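Local structure of putative exonuclease (Eubacterium rectale, 3L0A) at residues 52-57 and 88-93; 95-100 and 194-199; 124-129 and 227-232. The protein is a zinc-binding protein of the PDDEXK nuclease-like clan, probably a hydrolase and possibly an exonuclease. All coordinates share one frame; numbering follows the deposited sequence. Where two conformers were deposited one is given.

Contact 1: residues 52-57 and 88-93; sequences KSTALL and KANFKQ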
ATOM      1  N   LYS A  52       8.913 -18.093 -10.004  1.00 44.63           N
ATOM      2  CA  LYS A  52       9.731 -17.012 -10.612  1.00 44.24           C
ATOM      3  C   LYS A  52       8.992 -15.667 -10.465  1.00 43.50           C
ATOM      4  O   LYS A  52       7.752 -15.621 -10.621  1.00 44.00           O
ATOM      5  CB  LYS A  52      10.031 -17.327 -12.089  1.00 44.30           C
ATOM      6  N   SER A  53       9.723 -14.612 -10.094  1.00 42.12           N
ATOM      7  CA  SER A  53       9.105 -13.321  -9.743  1.00 41.23           C
ATOM      8  C   SER A  53       9.267 -12.262 -10.828  1.00 40.14           C
ATOM      9  O   SER A  53      10.291 -12.251 -11.494  1.00 41.01           O
ATOM     10  CB  SER A  53       9.667 -12.781  -8.417  1.00 41.46           C
ATOM     11  OG  SER A  53      10.981 -12.276  -8.541  1.00 40.10           O
ATOM     12  N   THR A  54       8.280 -11.372 -10.970  1.00 38.60           N
ATOM     13  CA  THR A  54       8.302 -10.293 -11.959  1.00 38.09           C
ATOM     14  C   THR A  54       9.604  -9.490 -11.831  1.00 37.08           C
ATOM     15  O   THR A  54      10.253  -9.235 -12.827  1.00 37.16           O
ATOM     16  CB  THR A  54       7.087  -9.333 -11.827  1.00 38.33           C
ATOM     17  OG1 THR A  54       5.852 -10.049 -12.037  1.00 38.24           O
ATOM     18  CG2 THR A  54       7.180  -8.190 -12.847  1.00 37.02           C
ATOM     19  N   ALA A  55       9.999  -9.179 -10.591  1.00 36.36           N
ATOM     20  CA  ALA A  55      11.181  -8.369 -10.295  1.00 35.72           C
ATOM     21  C   ALA A  55      12.457  -9.020 -10.794  1.00 34.70           C
ATOM     22  O   ALA A  55      13.278  -8.363 -11.386  1.00 34.76           O
ATOM     23  CB  ALA A  55      11.286  -8.106  -8.802  1.00 35.66           C
ATOM     24  N   LEU A  56      12.598 -10.315 -10.542  1.00 33.73           N
ATOM     25  CA  LEU A  56      13.781 -11.088 -10.943  1.00 33.29           C
ATOM     26  C   LEU A  56      13.850 -11.245 -12.460  1.00 31.73           C
ATOM     27  O   LEU A  56      14.921 -11.069 -13.086  1.00 31.73           O
ATOM     28  CB  LEU A  56      13.763 -12.478 -10.266  1.00 33.54           C
ATOM     29  CG  LEU A  56      14.179 -12.444  -8.783  1.00 36.19           C
ATOM     30  CD1 LEU A  56      13.708 -13.693  -7.980  1.00 38.51           C
ATOM     31  CD2 LEU A  56      15.739 -12.267  -8.672  1.00 36.76           C
ATOM     32  N   LEU A  57      12.693 -11.548 -13.039  1.00 29.63           N
ATOM     33  CA  LEU A  57      12.568 -11.650 -14.466  1.00 28.25           C
ATOM     34  C   LEU A  57      12.880 -10.322 -15.175  1.00 27.53           C
ATOM     35  O   LEU A  57      13.631 -10.348 -16.135  1.00 27.25           O
ATOM     36  CB  LEU A  57      11.206 -12.157 -14.852  1.00 28.00           C
ATOM     37  CG  LEU A  57      11.011 -13.668 -14.685  1.00 26.99           C
ATOM     38  CD1 LEU A  57       9.540 -13.976 -14.836  1.00 25.05           C
ATOM     39  CD2 LEU A  57      11.816 -14.426 -15.677  1.00 23.76           C
ATOM     40  N   LYS A  88       4.650  -8.029 -21.794  1.00 26.64           N
ATOM     41  CA  LYS A  88       3.875  -7.493 -20.692  1.00 26.61           C
ATOM     42  C   LYS A  88       4.514  -6.155 -20.281  1.00 27.02           C
ATOM     43  O   LYS A  88       5.692  -5.901 -20.582  1.00 26.12           O
ATOM     44  CB  LYS A  88       3.846  -8.499 -19.551  1.00 26.76           C
ATOM     45  CG  LYS A  88       3.034  -9.771 -19.859  1.00 25.68           C
ATOM     46  CD  LYS A  88       2.935 -10.671 -18.648  1.00 25.93           C
ATOM     47  CE  LYS A  88       2.047 -11.898 -18.904  1.00 26.40           C
ATOM     48  NZ  LYS A  88       2.026 -12.800 -17.729  1.00 25.65           N
ATOM     49  N   ALA A  89       3.740  -5.301 -19.614  1.00 27.05           N
ATOM     50  CA  ALA A  89       4.140  -3.892 -19.372  1.00 26.65           C
ATOM     51  C   ALA A  89       5.470  -3.747 -18.615  1.00 25.88           C
ATOM     52  O   ALA A  89       6.229  -2.796 -18.855  1.00 25.05           O
ATOM     53  CB  ALA A  89       3.017  -3.139 -18.631  1.00 27.14           C
ATOM     54  N   ASN A  90       5.745  -4.691 -17.714  1.00 24.87           N
ATOM     55  CA  ASN A  90       6.938  -4.599 -16.887  1.00 24.20           C
ATOM     56  C   ASN A  90       8.172  -4.713 -17.746  1.00 23.82           C
ATOM     57  O   ASN A  90       9.195  -4.088 -17.456  1.00 22.84           O
ATOM     58  CB  ASN A  90       6.985  -5.692 -15.848  1.00 24.24           C
ATOM     59  CG  ASN A  90       5.727  -5.734 -14.984  1.00 27.63           C
ATOM     60  OD1 ASN A  90       5.627  -5.025 -13.977  1.00 26.54           O
ATOM     61  ND2 ASN A  90       4.767  -6.596 -15.371  1.00 31.74           N
ATOM     62  N   PHE A  91       8.052  -5.492 -18.818  1.00 23.14           N
ATOM     63  CA  PHE A  91       9.144  -5.673 -19.776  1.00 23.09           C
ATOM     64  C   PHE A  91       9.223  -4.567 -20.827  1.00 23.06           C
ATOM     65  O   PHE A  91      10.314  -4.173 -21.189  1.00 22.48           O
ATOM     66  CB  PHE A  91       9.090  -7.063 -20.373  1.00 22.69           C
ATOM     67  CG  PHE A  91       9.062  -8.103 -19.328  1.00 21.85           C
ATOM     68  CD1 PHE A  91      10.234  -8.564 -18.782  1.00 20.42           C
ATOM     69  CD2 PHE A  91       7.860  -8.515 -18.795  1.00 22.54           C
ATOM     70  CE1 PHE A  91      10.221  -9.465 -17.775  1.00 24.01           C
ATOM     71  CE2 PHE A  91       7.823  -9.445 -17.766  1.00 23.51           C
ATOM     72  CZ  PHE A  91       8.981  -9.925 -17.252  1.00 21.73           C
ATOM     73  N   LYS A  92       8.091  -4.024 -21.263  1.00 23.95           N
ATOM     74  CA  LYS A  92       8.137  -2.814 -22.068  1.00 24.33           C
ATOM     75  C   LYS A  92       8.814  -1.694 -21.261  1.00 24.04           C
ATOM     76  O   LYS A  92       9.560  -0.889 -21.831  1.00 25.57           O
ATOM     77  CB  LYS A  92       6.736  -2.409 -22.561  1.00 25.34           C
ATOM     78  CG  LYS A  92       6.096  -3.334 -23.643  1.00 27.38           C
ATOM     79  CD  LYS A  92       4.577  -3.021 -23.802  1.00 29.68           C
ATOM     80  CE  LYS A  92       3.889  -3.553 -25.096  1.00 30.59           C
ATOM     81  NZ  LYS A  92       3.849  -2.513 -26.221  1.00 34.76           N
ATOM     82  N   GLN A  93       8.585  -1.623 -19.950  1.00 23.31           N
ATOM     83  CA  GLN A  93       9.364  -0.701 -19.116  1.00 23.58           C
ATOM     84  C   GLN A  93      10.858  -1.084 -19.009  1.00 22.87           C
ATOM     85  O   GLN A  93      11.719  -0.207 -19.072  1.00 20.33           O
ATOM     86  CB  GLN A  93       8.795  -0.623 -17.713  1.00 24.89           C
ATOM     87  CG  GLN A  93       9.579   0.348 -16.793  1.00 26.75           C
ATOM     88  CD  GLN A  93       8.978   0.360 -15.395  1.00 30.45           C
ATOM     89  OE1 GLN A  93       8.925  -0.662 -14.693  1.00 32.69           O
ATOM     90  NE2 GLN A  93       8.498   1.511 -14.997  1.00 31.74           N
TER

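Contact 2: residues 95-100 and 194-199; sequences EEIIAR and AGATKQ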
ATOM      1  N   GLU A  95      12.694  -2.251 -21.284  1.00 21.14           N
ATOM      2  CA  GLU A  95      13.385  -1.645 -22.448  1.00 21.46           C
ATOM      3  C   GLU A  95      13.521  -0.148 -22.282  1.00 21.05           C
ATOM      4  O   GLU A  95      14.502   0.436 -22.745  1.00 21.20           O
ATOM      5  CB  GLU A  95      12.721  -2.023 -23.799  1.00 21.06           C
ATOM      6  CG  GLU A  95      12.571  -3.568 -23.910  1.00 22.04           C
ATOM      7  CD  GLU A  95      12.434  -4.103 -25.358  1.00 23.06           C
ATOM      8  OE1 GLU A  95      11.948  -3.391 -26.249  1.00 19.32           O
ATOM      9  OE2 GLU A  95      12.790  -5.273 -25.593  1.00 24.31           O
ATOM     10  N   GLU A  96      12.559   0.479 -21.614  1.00 20.46           N
ATOM     11  CA  GLU A  96      12.651   1.919 -21.337  1.00 21.04           C
ATOM     12  C   GLU A  96      13.852   2.225 -20.467  1.00 19.32           C
ATOM     13  O   GLU A  96      14.591   3.197 -20.695  1.00 18.56           O
ATOM     14  CB  GLU A  96      11.375   2.477 -20.683  1.00 21.42           C
ATOM     15  CG  GLU A  96      10.314   3.000 -21.696  1.00 26.89           C
ATOM     16  CD  GLU A  96       8.965   3.418 -21.048  1.00 35.60           C
ATOM     17  OE1 GLU A  96       8.766   3.228 -19.811  1.00 36.16           O
ATOM     18  OE2 GLU A  96       8.099   3.927 -21.805  1.00 42.28           O
ATOM     19  N   ILE A  97      14.028   1.394 -19.461  1.00 18.03           N
ATOM     20  CA  ILE A  97      15.155   1.543 -18.556  1.00 17.34           C
ATOM     21  C   ILE A  97      16.450   1.329 -19.337  1.00 16.46           C
ATOM     22  O   ILE A  97      17.376   2.109 -19.197  1.00 17.38           O
ATOM     23  CB  ILE A  97      15.104   0.565 -17.392  1.00 15.69           C
ATOM     24  CG1 ILE A  97      13.870   0.816 -16.518  1.00 17.56           C
ATOM     25  CG2 ILE A  97      16.338   0.694 -16.592  1.00 17.27           C
ATOM     26  CD1 ILE A  97      13.554  -0.312 -15.586  1.00 16.90           C
ATOM     27  N   ILE A  98      16.528   0.290 -20.163  1.00 16.32           N
ATOM     28  CA  ILE A  98      17.782   0.038 -20.950  1.00 15.72           C
ATOM     29  C   ILE A  98      18.167   1.252 -21.803  1.00 16.84           C
ATOM     30  O   ILE A  98      19.363   1.614 -21.912  1.00 18.42           O
ATOM     31  CB  ILE A  98      17.650  -1.179 -21.848  1.00 14.84           C
ATOM     32  CG1 ILE A  98      17.653  -2.466 -21.009  1.00 15.47           C
ATOM     33  CG2 ILE A  98      18.722  -1.249 -22.903  1.00 12.91           C
ATOM     34  CD1 ILE A  98      17.127  -3.704 -21.792  1.00 12.33           C
ATOM     35  N   ALA A  99      17.191   1.842 -22.471  1.00 17.69           N
ATOM     36  CA  ALA A  99      17.464   2.991 -23.340  1.00 19.73           C
ATOM     37  C   ALA A  99      17.964   4.165 -22.520  1.00 20.48           C
ATOM     38  O   ALA A  99      18.793   4.951 -22.979  1.00 22.51           O
ATOM     39  CB  ALA A  99      16.196   3.399 -24.107  1.00 19.62           C
ATOM     40  N   ARG A 100      17.439   4.283 -21.310  1.00 21.24           N
ATOM     41  CA  ARG A 100      17.816   5.364 -20.415  1.00 21.63           C
ATOM     42  C   ARG A 100      19.285   5.269 -19.980  1.00 21.48           C
ATOM     43  O   ARG A 100      20.018   6.279 -19.999  1.00 20.34           O
ATOM     44  CB  ARG A 100      16.880   5.425 -19.215  1.00 21.46           C
ATOM     45  CG  ARG A 100      17.288   6.487 -18.197  1.00 23.89           C
ATOM     46  CD  ARG A 100      17.311   7.848 -18.851  1.00 23.95           C
ATOM     47  NE  ARG A 100      17.677   8.928 -17.957  1.00 24.53           N
ATOM     48  CZ  ARG A 100      18.846   9.578 -17.954  1.00 20.67           C
ATOM     49  NH1 ARG A 100      19.869   9.264 -18.747  1.00 23.38           N
ATOM     50  NH2 ARG A 100      19.008  10.559 -17.113  1.00 19.84           N
ATOM     51  N   ALA A 194      25.587  -0.576 -10.321  1.00 17.93           N
ATOM     52  CA  ALA A 194      25.093   0.303 -11.366  1.00 17.65           C
ATOM     53  C   ALA A 194      23.580   0.197 -11.263  1.00 17.98           C
ATOM     54  O   ALA A 194      22.980  -0.735 -11.798  1.00 18.67           O
ATOM     55  CB  ALA A 194      25.610  -0.149 -12.757  1.00 17.20           C
ATOM     56  N   GLY A 195      22.963   1.118 -10.531  1.00 17.88           N
ATOM     57  CA  GLY A 195      21.546   1.047 -10.268  1.00 17.97           C
ATOM     58  C   GLY A 195      20.657   1.839 -11.215  1.00 18.61           C
ATOM     59  O   GLY A 195      20.984   2.998 -11.582  1.00 17.62           O
ATOM     60  N   ALA A 196      19.517   1.237 -11.581  1.00 18.15           N
ATOM     61  CA  ALA A 196      18.456   1.934 -12.310  1.00 18.28           C
ATOM     62  C   ALA A 196      17.155   1.573 -11.662  1.00 19.39           C
ATOM     63  O   ALA A 196      17.025   0.480 -11.143  1.00 17.86           O
ATOM     64  CB  ALA A 196      18.456   1.550 -13.773  1.00 18.86           C
ATOM     65  N   THR A 197      16.198   2.502 -11.658  1.00 20.11           N
ATOM     66  CA  THR A 197      14.931   2.245 -11.021  1.00 20.80           C
ATOM     67  C   THR A 197      13.763   2.187 -11.985  1.00 22.76           C
ATOM     68  O   THR A 197      13.820   2.648 -13.135  1.00 23.61           O
ATOM     69  CB  THR A 197      14.630   3.295 -10.019  1.00 20.54           C
ATOM     70  OG1 THR A 197      14.407   4.527 -10.705  1.00 17.90           O
ATOM     71  CG2 THR A 197      15.806   3.474  -9.082  1.00 19.83           C
ATOM     72  N   LYS A 198      12.702   1.581 -11.475  1.00 25.35           N
ATOM     73  CA  LYS A 198      11.462   1.416 -12.196  1.00 26.75           C
ATOM     74  C   LYS A 198      10.517   2.580 -12.008  1.00 27.27           C
ATOM     75  O   LYS A 198       9.406   2.455 -12.361  1.00 27.42           O
ATOM     76  CB  LYS A 198      10.807   0.105 -11.761  1.00 26.78           C
ATOM     77  CG  LYS A 198      11.713  -1.102 -12.082  1.00 27.77           C
ATOM     78  CD  LYS A 198      11.144  -2.483 -11.639  1.00 30.11           C
ATOM     79  CE  LYS A 198      11.293  -2.757 -10.157  1.00 30.21           C
ATOM     80  NZ  LYS A 198      11.498  -4.204  -9.882  1.00 31.33           N
ATOM     81  N   GLN A 199      10.973   3.725 -11.490  1.00 28.63           N
ATOM     82  CA  GLN A 199      10.138   4.912 -11.382  1.00 28.31           C
ATOM     83  C   GLN A 199       9.805   5.293 -12.794  1.00 29.38           C
ATOM     84  O   GLN A 199      10.387   4.770 -13.746  1.00 31.28           O
ATOM     85  CB  GLN A 199      10.847   6.052 -10.641  1.00 28.04           C
ATOM     86  CG  GLN A 199      11.011   5.876  -9.124  1.00 30.09           C
ATOM     87  CD  GLN A 199      12.381   6.375  -8.593  1.00 33.25           C
ATOM     88  OE1 GLN A 199      13.403   5.813  -8.931  1.00 35.96           O
ATOM     89  NE2 GLN A 199      12.385   7.414  -7.760  1.00 30.76           N
TER

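Contact 3: residues 124-129 and 227-232; sequences FGAKWK and RILRVK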
ATOM      1  N   PHE A 124      36.443 -19.764   4.156  1.00 25.47           N
ATOM      2  CA  PHE A 124      35.785 -20.116   5.398  1.00 25.24           C
ATOM      3  C   PHE A 124      35.214 -21.538   5.429  1.00 25.75           C
ATOM      4  O   PHE A 124      34.191 -21.766   6.101  1.00 25.98           O
ATOM      5  CB  PHE A 124      34.627 -19.147   5.693  1.00 24.79           C
ATOM      6  CG  PHE A 124      34.977 -17.695   5.598  1.00 24.03           C
ATOM      7  CD1 PHE A 124      36.172 -17.207   6.089  1.00 24.91           C
ATOM      8  CD2 PHE A 124      34.058 -16.793   5.070  1.00 23.88           C
ATOM      9  CE1 PHE A 124      36.476 -15.854   6.005  1.00 24.70           C
ATOM     10  CE2 PHE A 124      34.338 -15.460   4.998  1.00 23.78           C
ATOM     11  CZ  PHE A 124      35.552 -14.985   5.465  1.00 25.09           C
ATOM     12  N   GLY A 125      35.823 -22.481   4.709  1.00 26.03           N
ATOM     13  CA  GLY A 125      35.389 -23.890   4.783  1.00 26.43           C
ATOM     14  C   GLY A 125      34.972 -24.530   3.464  1.00 26.62           C
ATOM     15  O   GLY A 125      35.235 -25.701   3.240  1.00 27.55           O
ATOM     16  N   ALA A 126      34.357 -23.772   2.569  1.00 26.30           N
ATOM     17  CA  ALA A 126      33.858 -24.350   1.309  1.00 26.47           C
ATOM     18  C   ALA A 126      34.529 -23.745   0.079  1.00 26.16           C
ATOM     19  O   ALA A 126      35.205 -22.711   0.152  1.00 25.89           O
ATOM     20  CB  ALA A 126      32.312 -24.177   1.199  1.00 25.86           C
ATOM     21  N   LYS A 127      34.308 -24.407  -1.053  1.00 25.83           N
ATOM     22  CA  LYS A 127      34.528 -23.809  -2.354  1.00 25.53           C
ATOM     23  C   LYS A 127      33.347 -22.849  -2.590  1.00 24.51           C
ATOM     24  O   LYS A 127      32.237 -23.130  -2.132  1.00 24.55           O
ATOM     25  CB  LYS A 127      34.533 -24.891  -3.442  1.00 26.09           C
ATOM     26  CG  LYS A 127      35.480 -26.050  -3.217  1.00 28.00           C
ATOM     27  CD  LYS A 127      35.459 -27.054  -4.385  1.00 31.23           C
ATOM     28  CE  LYS A 127      36.464 -26.682  -5.485  1.00 32.33           C
ATOM     29  NZ  LYS A 127      36.627 -27.743  -6.547  1.00 33.18           N
ATOM     30  N   TRP A 128      33.581 -21.730  -3.287  1.00 23.25           N
ATOM     31  CA  TRP A 128      32.525 -20.775  -3.678  1.00 21.74           C
ATOM     32  C   TRP A 128      32.510 -20.536  -5.191  1.00 21.10           C
ATOM     33  O   TRP A 128      33.473 -20.852  -5.872  1.00 21.11           O
ATOM     34  CB  TRP A 128      32.740 -19.420  -3.009  1.00 21.54           C
ATOM     35  CG  TRP A 128      32.494 -19.371  -1.528  1.00 20.46           C
ATOM     36  CD1 TRP A 128      33.200 -20.022  -0.559  1.00 16.37           C
ATOM     37  CD2 TRP A 128      31.503 -18.591  -0.849  1.00 16.94           C
ATOM     38  NE1 TRP A 128      32.698 -19.721   0.682  1.00 17.19           N
ATOM     39  CE2 TRP A 128      31.657 -18.845   0.542  1.00 17.97           C
ATOM     40  CE3 TRP A 128      30.486 -17.726  -1.277  1.00 18.94           C
ATOM     41  CZ2 TRP A 128      30.823 -18.259   1.522  1.00 19.15           C
ATOM     42  CZ3 TRP A 128      29.638 -17.135  -0.304  1.00 18.04           C
ATOM     43  CH2 TRP A 128      29.823 -17.406   1.081  1.00 18.80           C
ATOM     44  N   LYS A 129      31.419 -19.964  -5.703  1.00 20.59           N
ATOM     45  CA  LYS A 129      31.349 -19.510  -7.098  1.00 20.05           C
ATOM     46  C   LYS A 129      30.760 -18.110  -7.166  1.00 19.51           C
ATOM     47  O   LYS A 129      29.950 -17.756  -6.347  1.00 18.69           O
ATOM     48  CB  LYS A 129      30.475 -20.427  -7.946  1.00 20.18           C
ATOM     49  CG  LYS A 129      29.092 -20.720  -7.388  1.00 18.76           C
ATOM     50  CD  LYS A 129      28.370 -21.678  -8.336  1.00 18.75           C
ATOM     51  CE  LYS A 129      27.016 -22.198  -7.808  1.00 19.95           C
ATOM     52  NZ  LYS A 129      25.854 -21.427  -8.341  1.00 18.64           N
ATOM     53  N   ARG A 227      27.975 -22.607  11.230  1.00 28.46           N
ATOM     54  CA  ARG A 227      26.613 -23.111  11.393  1.00 29.06           C
ATOM     55  C   ARG A 227      25.991 -23.563  10.061  1.00 29.36           C
ATOM     56  O   ARG A 227      25.362 -24.630  10.005  1.00 29.45           O
ATOM     57  CB  ARG A 227      25.714 -22.044  12.019  1.00 29.56           C
ATOM     58  CG  ARG A 227      24.218 -22.390  12.003  1.00 29.53           C
ATOM     59  CD  ARG A 227      23.876 -23.751  12.719  1.00 28.57           C
ATOM     60  NE  ARG A 227      22.425 -24.006  12.699  1.00 29.68           N
ATOM     61  CZ  ARG A 227      21.774 -24.950  13.389  1.00 27.59           C
ATOM     62  NH1 ARG A 227      22.420 -25.789  14.189  1.00 27.13           N
ATOM     63  NH2 ARG A 227      20.454 -25.049  13.275  1.00 25.88           N
ATOM     64  N   ILE A 228      26.151 -22.737   9.016  1.00 29.18           N
ATOM     65  CA  ILE A 228      25.745 -23.089   7.649  1.00 28.74           C
ATOM     66  C   ILE A 228      26.387 -24.431   7.252  1.00 28.97           C
ATOM     67  O   ILE A 228      25.688 -25.380   6.915  1.00 28.58           O
ATOM     68  CB  ILE A 228      26.109 -21.959   6.585  1.00 28.67           C
ATOM     69  CG1 ILE A 228      25.291 -20.683   6.823  1.00 26.94           C
ATOM     70  CG2 ILE A 228      25.919 -22.446   5.115  1.00 27.23           C
ATOM     71  CD1 ILE A 228      25.958 -19.404   6.277  1.00 25.85           C
ATOM     72  N   LEU A 229      27.707 -24.532   7.316  1.00 29.58           N
ATOM     73  CA  LEU A 229      28.363 -25.781   6.906  1.00 30.24           C
ATOM     74  C   LEU A 229      27.827 -27.019   7.635  1.00 30.09           C
ATOM     75  O   LEU A 229      27.669 -28.089   7.032  1.00 29.60           O
ATOM     76  CB  LEU A 229      29.890 -25.681   7.050  1.00 30.91           C
ATOM     77  CG  LEU A 229      30.518 -24.881   5.909  1.00 31.93           C
ATOM     78  CD1 LEU A 229      31.929 -24.398   6.281  1.00 31.95           C
ATOM     79  CD2 LEU A 229      30.503 -25.745   4.637  1.00 32.92           C
ATOM     80  N   ARG A 230      27.525 -26.878   8.919  1.00 30.48           N
ATOM     81  CA  ARG A 230      26.960 -27.980   9.711  0.50 30.56           C
ATOM     82  C   ARG A 230      25.635 -28.420   9.093  1.00 30.75           C
ATOM     83  O   ARG A 230      25.405 -29.602   8.844  1.00 30.60           O
ATOM     84  CB  ARG A 230      26.764 -27.567  11.188  0.50 30.44           C
ATOM     85  CG  ARG A 230      27.984 -27.824  12.111  0.50 31.29           C
ATOM     86  CD  ARG A 230      28.045 -26.883  13.347  0.50 31.10           C
ATOM     87  NE  ARG A 230      26.916 -27.020  14.278  0.50 30.62           N
ATOM     88  CZ  ARG A 230      26.410 -26.010  14.984  0.50 28.67           C
ATOM     89  NH1 ARG A 230      26.922 -24.790  14.867  0.50 27.40           N
ATOM     90  NH2 ARG A 230      25.388 -26.215  15.799  0.50 28.22           N
ATOM     91  N   VAL A 231      24.759 -27.448   8.815  1.00 31.30           N
ATOM     92  CA  VAL A 231      23.431 -27.772   8.268  1.00 31.81           C
ATOM     93  C   VAL A 231      23.470 -28.439   6.850  1.00 32.66           C
ATOM     94  O   VAL A 231      22.822 -29.467   6.621  1.00 32.97           O
ATOM     95  CB  VAL A 231      22.489 -26.551   8.266  1.00 31.79           C
ATOM     96  CG1 VAL A 231      21.100 -26.991   7.890  1.00 30.30           C
ATOM     97  CG2 VAL A 231      22.464 -25.866   9.629  1.00 32.18           C
ATOM     98  N   LYS A 232      24.235 -27.868   5.919  1.00 33.37           N
ATOM     99  CA  LYS A 232      24.368 -28.415   4.560  1.00 33.80           C
ATOM    100  C   LYS A 232      24.951 -29.822   4.533  1.00 33.82           C
ATOM    101  O   LYS A 232      24.695 -30.562   3.596  1.00 33.43           O
ATOM    102  CB  LYS A 232      25.231 -27.483   3.698  1.00 34.11           C
ATOM    103  CG  LYS A 232      25.493 -27.928   2.233  1.00 35.23           C
ATOM    104  CD  LYS A 232      26.233 -26.795   1.471  1.00 36.63           C
ATOM    105  CE  LYS A 232      26.507 -27.065  -0.030  1.00 37.30           C
ATOM    106  NZ  LYS A 232      27.411 -25.994  -0.650  1.00 37.31           N
TER

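Contact 1: residues 52-57 and 88-93
Leu57 meets the ring of Phe91 at its edge. The outer ring atoms CE1 and CZ do the touching: Phe91 CE1 lies 3.8 Å from Leu57 C, which is near the ring plane, while Leu57 O lies in it, and Phe91 CZ stands 4.0 Å from Leu57 CB. Phe91 is buried, its ring reaching over from helix 89-102 to the start of helix 54-67, where it also packs on Val58; Ile80, from the intervening loop, adds to its surroundings. This is helix-to-helix packing within the PDDEXK-like domain, made where both helices begin. Ser53 caps the first of them, its OG accepting from Leu56 N at 3.2 Å. Lys88 holds the N-cap position of the second, and its O takes bonds from both Phe91 N and Lys92 N. On the solvent side a single methyl lies against the Asn90 side chain. Thr54 CG2, held opposite the backbone N (OG1 takes the place beside it, chi1 -61°), comes 3.6 Å from Asn90 CG and touches CB, OD1 and ND2 at similar range, the two side chains crossing at about a right angle. No hydrogen bond joins the segments, and Thr54 is exposed on this outer, solvent-facing side.

Contact 2: residues 95-100 and 194-199
Ile97 reaches the strand with both branches of its side chain. Its CG2 is anti to the backbone N while CG1 lies beside that nitrogen (chi1 -63°), which sets CG2 over Ala196 and CG1 toward the residues after it. The methyl arm meets Ala196, CG2 to CB at 3.6 Å. The longer arm, extended at chi2 (164°), runs past the end of the strand: CG1 is 3.8 Å from Thr197 O, and CD1 reaches Lys198 CG at 4.0 Å. Lys198 offers this methylene near its root, then bends at chi3 and chi4, so that its ammonium end leads away from Ile97. Thr197 turns its side chain from the helix and meets Ile97 through its carbonyl O. With Ile97 cut back to an alanine, Ala196 CB would probably lose its methyl neighbour and Lys198 one of its apolar neighbours, and a gap would open between helix and strand. Val146 of the neighbouring strand 140-147 borders both Ile97 and Lys198, while Ile98 packs on helix 54-67. Helix 89-102 thus lies against one face of the mixed sheet, a buried helix-on-sheet layer of the alpha/beta fold of this PDDEXK-like domain.

Contact 3: residues 124-129 and 227-232
Leu229 places CG anti to its own carbonyl carbon and beside the backbone N (chi1 -77°), and with chi2 extended at 161° its two methyls fork toward the loop and strand of 124-129. One prong, CD1, meets backbone: it lies 3.5 Å from Phe124 O and 3.8 Å from Gly125 CA. The other, CD2, comes to Ala126 CB at a looser 4.2 Å. Leu229 is therefore the one side chain of the helix segment that makes the close contacts, bridging from the turn into the first residue of strand 126-136. Gly125 sits at a positive phi of 122°, and a beta carbon there would run into Leu229 CD1 as well as the preceding carbonyl oxygen, so the absence of a side chain lets the leucine come close to the main chain. Phe124 contributes its carbonyl here, whereas its ring leads off along helix 211-232 to Leu218, Val221 and Glu222. The turn joins strands 114-123 and 126-136, an antiparallel pair of the mixed sheet, and this contact lays it against the end of the long helix. Beside it, Trp128 packs on Met225 of the same helix and gives its NE1 hydrogen to Leu123 O. Across the two segments no hydrogen bond or ion pair forms. The contact consequently rests on van der Waals fit, with shape at the glycine, rather than any directional bond, setting how closely the leucine can approach.

Contact 2 is the buried one, contact 1 is partly buried and contact 3 lies at the surface. Contacts 1 and 2 share helix 89-102, which meets helix 54-67 near its start and strand 191-197 further along; their centres are about 12 Å apart, and Gln93 packs against Lys198 between them. Contact 3 lies on the opposite side of the chain's centre, about 36 Å from contact 2 centre to centre, yet both reach the same mixed sheet. None has a hydrogen bond across it. Contact 1 pairs an aromatic edge with a methyl-on-amide touch, buried contact 2 is aliphatic packing plus a carbonyl, and surface contact 3 forks one leucine between turn backbone and an alanine.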